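Long-range contact in uncharacterized protein (Bacteroides thetaiotaomicron, PDB 4F54), which is of unknown function but belongs to the DUF4136 family and probably is a lipoprotein of the cell envelope: residues G86-Y97 against G109-W119. Numbering follows the deposited sequence.
Sequences GIQVSYIASTYY and GYPGYWGPSYW. With SO4 (sulfate ion), chain B.
Gln88 extends from strand 85-92 toward Trp114 and Trp119, packing CB against the first and bonding the second through OE1. That OE1 takes the indole N-H of Trp119 at 2.8 Å from NE1, an almost straight bond (178°) lying in the indole plane, though the donor is tilted from the amide's carbonyl plane. CG, set between the backbone N and carbonyl carbon (chi1 58°), sends the extended chain alongside Trp114, whose five-membered ring receives CB centrally over one face, a CH-pi contact of 3.6 Å to the ring centroid. The edge of that indole faces the strand: NE1 makes two weak bonds, to Val89 O and, at 3.0 Å, to Ser90 OG. A water joins Ser90 OG to Tyr113 OH, donating to the latter at 2.8 Å. Trp119 lays CH2 3.5 Å from Gly86 CA, where a side chain would clash with the indole.

Beyond the strand, Tyr97 takes Pro111 CD over the centre of one ring face, 3.5 Å from the centroid, while Tyr110 turns its edge toward the ring in an offset edge-to-face pair (planes 66° apart). With an alanine in place of Tyr97, Pro111 CD would probably lose the ring face it rests on and the edge of Tyr110 its mate.

In the second shell, Glu143 on strand 139-146 accepts from both Gln88 NE2 and Tyr113 OH, fixing the amide's orientation, and Tyr110 OH bonds to Ser47 O. The aromatic-rich segment 109-119, loop and then the short helix 116-119, thus covers one face of the mixed sheet, where strand 85-92 runs between antiparallel 139-146 and parallel strands 34-37 and 42-44.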
loop_
_atom_site.group_PDB
_atom_site.type_symbol
_atom_site.label_atom_id
_atom_site.label_comp_id
_atom_site.label_asym_id
_atom_site.label_seq_id
_atom_site.Cartn_x
_atom_site.Cartn_y
_atom_site.Cartn_z
ATOM N N GLY A 86 5.236 7.990 3.995
ATOM C CA GLY A 86 5.502 6.572 4.245
ATOM C C GLY A 86 4.703 5.730 3.303
ATOM O O GLY A 86 3.597 6.114 2.925
ATOM N N ILE A 87 5.245 4.573 2.889
ATOM C CA ILE A 87 4.491 3.614 2.127
ATOM C C ILE A 87 4.525 2.273 2.848
ATOM O O ILE A 87 5.604 1.784 3.281
ATOM C CB ILE A 87 5.088 3.442 0.705
ATOM C CG1 ILE A 87 5.069 4.777 -0.073
ATOM C CG2 ILE A 87 4.352 2.349 -0.112
ATOM C CD1 ILE A 87 5.830 4.720 -1.395
ATOM N N GLN A 88 3.334 1.662 2.964
ATOM C CA GLN A 88 3.212 0.304 3.504
ATOM C C GLN A 88 2.462 -0.541 2.477
ATOM O O GLN A 88 1.508 -0.062 1.814
ATOM C CB GLN A 88 2.474 0.303 4.866
ATOM C CG GLN A 88 1.052 0.906 4.842
ATOM C CD GLN A 88 0.500 1.237 6.194
ATOM O OE1 GLN A 88 1.279 1.452 7.151
ATOM N NE2 GLN A 88 -0.834 1.241 6.337
ATOM N N VAL A 89 2.948 -1.776 2.290
ATOM C CA VAL A 89 2.468 -2.719 1.254
ATOM C C VAL A 89 2.054 -3.999 1.979
ATOM O O VAL A 89 2.783 -4.503 2.847
ATOM C CB VAL A 89 3.546 -3.057 0.195
ATOM C CG1 VAL A 89 2.987 -3.985 -0.895
ATOM C CG2 VAL A 89 4.142 -1.781 -0.477
ATOM N N SER A 90 0.903 -4.539 1.610
ATOM C CA SER A 90 0.406 -5.815 2.132
ATOM C C SER A 90 -0.098 -6.739 1.011
ATOM O O SER A 90 -0.693 -6.282 0.034
ATOM C CB SER A 90 -0.739 -5.623 3.116
ATOM O OG SER A 90 -0.373 -4.723 4.159
ATOM N N TYR A 91 0.230 -8.018 1.152
ATOM C CA TYR A 91 -0.278 -9.088 0.312
ATOM C C TYR A 91 -1.391 -9.867 1.044
ATOM O O TYR A 91 -1.152 -10.357 2.134
ATOM C CB TYR A 91 0.852 -10.024 -0.026
ATOM C CG TYR A 91 0.471 -11.193 -0.878
ATOM C CD1 TYR A 91 0.044 -11.004 -2.199
ATOM C CD2 TYR A 91 0.565 -12.507 -0.416
ATOM C CE1 TYR A 91 -0.273 -12.089 -3.032
ATOM C CE2 TYR A 91 0.229 -13.593 -1.237
ATOM C CZ TYR A 91 -0.226 -13.383 -2.546
ATOM O OH TYR A 91 -0.552 -14.479 -3.361
ATOM N N ILE A 92 -2.553 -9.992 0.402
ATOM C CA ILE A 92 -3.681 -10.681 0.962
ATOM C C ILE A 92 -3.627 -12.135 0.529
ATOM O O ILE A 92 -3.860 -12.439 -0.651
ATOM C CB ILE A 92 -5.032 -10.007 0.550
ATOM C CG1 ILE A 92 -4.984 -8.465 0.793
ATOM C CG2 ILE A 92 -6.208 -10.765 1.211
ATOM C CD1 ILE A 92 -6.191 -7.737 0.208
ATOM N N ALA A 93 -3.322 -13.010 1.487
ATOM C CA ALA A 93 -3.264 -14.483 1.289
ATOM C C ALA A 93 -4.518 -15.174 1.820
ATOM O O ALA A 93 -4.802 -16.327 1.470
ATOM C CB ALA A 93 -2.022 -15.073 1.948
ATOM N N SER A 94 -5.252 -14.483 2.691
ATOM C CA SER A 94 -6.493 -14.999 3.295
ATOM C C SER A 94 -7.442 -13.832 3.569
ATOM O O SER A 94 -7.018 -12.762 4.041
ATOM C CB SER A 94 -6.223 -15.605 4.666
ATOM O OG SER A 94 -7.442 -16.168 5.244
ATOM N N THR A 95 -8.718 -14.062 3.349
ATOM C CA THR A 95 -9.744 -13.075 3.757
ATOM C C THR A 95 -10.554 -13.523 4.991
ATOM O O THR A 95 -11.627 -12.987 5.264
ATOM C CB THR A 95 -10.693 -12.772 2.572
ATOM O OG1 THR A 95 -11.427 -13.954 2.235
ATOM C CG2 THR A 95 -9.892 -12.235 1.403
ATOM N N TYR A 96 -10.021 -14.504 5.738
ATOM C CA TYR A 96 -10.644 -15.035 6.940
ATOM C C TYR A 96 -11.118 -13.937 7.899
ATOM O O TYR A 96 -12.247 -13.981 8.384
ATOM C CB TYR A 96 -9.667 -15.970 7.621
ATOM C CG TYR A 96 -10.090 -16.554 8.956
ATOM C CD1 TYR A 96 -11.006 -17.592 9.026
ATOM C CD2 TYR A 96 -9.492 -16.119 10.139
ATOM C CE1 TYR A 96 -11.349 -18.168 10.253
ATOM C CE2 TYR A 96 -9.824 -16.673 11.363
ATOM C CZ TYR A 96 -10.756 -17.694 11.412
ATOM O OH TYR A 96 -11.089 -18.227 12.628
ATOM N N TYR A 97 -10.295 -12.901 8.082
ATOM C CA TYR A 97 -10.655 -11.822 8.977
ATOM C C TYR A 97 -11.653 -10.810 8.379
ATOM O O TYR A 97 -12.170 -9.972 9.114
ATOM C CB TYR A 97 -9.392 -11.134 9.530
ATOM C CG TYR A 97 -8.652 -11.954 10.583
ATOM C CD1 TYR A 97 -9.110 -12.019 11.905
ATOM C CD2 TYR A 97 -7.530 -12.695 10.245
ATOM C CE1 TYR A 97 -8.427 -12.759 12.860
ATOM C CE2 TYR A 97 -6.843 -13.442 11.190
ATOM C CZ TYR A 97 -7.290 -13.478 12.488
ATOM O OH TYR A 97 -6.571 -14.240 13.380
ATOM N N GLY A 109 -9.510 -4.639 9.759
ATOM C CA GLY A 109 -10.018 -5.758 10.559
ATOM C C GLY A 109 -9.012 -6.884 10.776
ATOM O O GLY A 109 -9.276 -7.772 11.562
ATOM N N TYR A 110 -7.882 -6.876 10.063
ATOM C CA TYR A 110 -6.852 -7.888 10.282
ATOM C C TYR A 110 -6.052 -7.498 11.517
ATOM O O TYR A 110 -5.443 -6.404 11.530
ATOM C CB TYR A 110 -5.905 -7.991 9.089
ATOM C CG TYR A 110 -4.808 -8.984 9.278
ATOM C CD1 TYR A 110 -5.109 -10.296 9.608
ATOM C CD2 TYR A 110 -3.471 -8.621 9.191
ATOM C CE1 TYR A 110 -4.124 -11.233 9.819
ATOM C CE2 TYR A 110 -2.463 -9.559 9.368
ATOM C CZ TYR A 110 -2.792 -10.852 9.691
ATOM O OH TYR A 110 -1.799 -11.762 9.921
ATOM N N PRO A 111 -6.058 -8.346 12.569
ATOM C CA PRO A 111 -5.330 -7.970 13.826
ATOM C C PRO A 111 -3.863 -7.625 13.613
ATOM O O PRO A 111 -3.344 -6.804 14.317
ATOM C CB PRO A 111 -5.483 -9.205 14.710
ATOM C CG PRO A 111 -6.709 -9.881 14.188
ATOM C CD PRO A 111 -6.693 -9.672 12.706
ATOM N N GLY A 112 -3.210 -8.237 12.646
ATOM C CA GLY A 112 -1.797 -7.947 12.384
ATOM C C GLY A 112 -1.504 -6.806 11.433
ATOM O O GLY A 112 -0.364 -6.633 11.023
ATOM N N TYR A 113 -2.508 -6.017 11.065
ATOM C CA TYR A 113 -2.311 -5.008 10.032
ATOM C C TYR A 113 -1.358 -3.939 10.553
ATOM O O TYR A 113 -1.292 -3.715 11.756
ATOM C CB TYR A 113 -3.635 -4.348 9.641
ATOM C CG TYR A 113 -3.516 -3.539 8.357
ATOM C CD1 TYR A 113 -3.247 -4.202 7.162
ATOM C CD2 TYR A 113 -3.538 -2.138 8.359
ATOM C CE1 TYR A 113 -3.068 -3.501 6.010
ATOM C CE2 TYR A 113 -3.408 -1.425 7.169
ATOM C CZ TYR A 113 -3.122 -2.113 6.043
ATOM O OH TYR A 113 -2.996 -1.436 4.877
ATOM N N TRP A 114 -0.685 -3.264 9.637
ATOM C CA TRP A 114 0.132 -2.094 9.986
ATOM C C TRP A 114 -0.545 -1.189 10.971
ATOM O O TRP A 114 -1.737 -0.915 10.833
ATOM C CB TRP A 114 0.428 -1.289 8.721
ATOM C CG TRP A 114 1.174 -2.053 7.673
ATOM C CD1 TRP A 114 0.648 -2.734 6.555
ATOM C CD2 TRP A 114 2.605 -2.265 7.600
ATOM N NE1 TRP A 114 1.651 -3.276 5.793
ATOM C CE2 TRP A 114 2.853 -3.083 6.400
ATOM C CE3 TRP A 114 3.688 -1.823 8.338
ATOM C CZ2 TRP A 114 4.150 -3.447 6.003
ATOM C CZ3 TRP A 114 4.968 -2.270 7.966
ATOM C CH2 TRP A 114 5.188 -3.012 6.799
ATOM N N GLY A 115 0.171 -0.802 12.028
ATOM C CA GLY A 115 -0.351 0.151 12.966
ATOM C C GLY A 115 0.167 1.537 12.720
ATOM O O GLY A 115 1.322 1.700 12.316
ATOM N N PRO A 116 -0.639 2.561 13.068
ATOM C CA PRO A 116 -0.077 3.925 12.919
ATOM C C PRO A 116 1.183 4.141 13.708
ATOM O O PRO A 116 2.065 4.955 13.336
ATOM C CB PRO A 116 -1.186 4.825 13.465
ATOM C CG PRO A 116 -2.432 4.052 13.136
ATOM C CD PRO A 116 -2.081 2.606 13.398
ATOM N N SER A 117 1.249 3.478 14.848
ATOM C CA SER A 117 2.416 3.647 15.738
ATOM C C SER A 117 3.718 2.995 15.209
ATOM O O SER A 117 4.784 3.258 15.710
ATOM C CB SER A 117 2.146 3.170 17.175
ATOM O OG SER A 117 1.909 1.777 17.180
ATOM N N TYR A 118 3.625 2.183 14.155
ATOM C CA TYR A 118 4.847 1.790 13.431
ATOM C C TYR A 118 5.602 3.050 12.931
ATOM O O TYR A 118 6.837 3.129 12.974
ATOM C CB TYR A 118 4.474 0.860 12.273
ATOM C CG TYR A 118 5.605 0.646 11.291
ATOM C CD1 TYR A 118 6.645 -0.257 11.579
ATOM C CD2 TYR A 118 5.658 1.363 10.129
ATOM C CE1 TYR A 118 7.703 -0.438 10.705
ATOM C CE2 TYR A 118 6.701 1.182 9.206
ATOM C CZ TYR A 118 7.723 0.282 9.515
ATOM O OH TYR A 118 8.747 0.172 8.588
ATOM N N TRP A 119 4.818 4.021 12.425
ATOM C CA TRP A 119 5.344 5.219 11.767
ATOM C C TRP A 119 5.755 6.345 12.682
ATOM O O TRP A 119 6.682 7.091 12.364
ATOM C CB TRP A 119 4.276 5.738 10.781
ATOM C CG TRP A 119 4.031 4.811 9.615
ATOM C CD1 TRP A 119 2.971 3.956 9.413
ATOM C CD2 TRP A 119 4.925 4.588 8.522
ATOM N NE1 TRP A 119 3.113 3.253 8.249
ATOM C CE2 TRP A 119 4.306 3.576 7.669
ATOM C CE3 TRP A 119 6.169 5.133 8.167
ATOM C CZ2 TRP A 119 4.930 3.122 6.478
ATOM C CZ3 TRP A 119 6.779 4.688 6.987
ATOM C CH2 TRP A 119 6.178 3.713 6.166
HETATM S S SO4 B . 11.587 -1.855 8.067
HETATM O O1 SO4 B . 10.584 -1.659 9.172
HETATM O O2 SO4 B . 11.523 -0.836 6.992
HETATM O O3 SO4 B . 12.980 -1.802 8.596
HETATM O O4 SO4 B . 11.376 -3.237 7.514
HETATM O O HOH W 1 -0.774 -2.168 3.261
#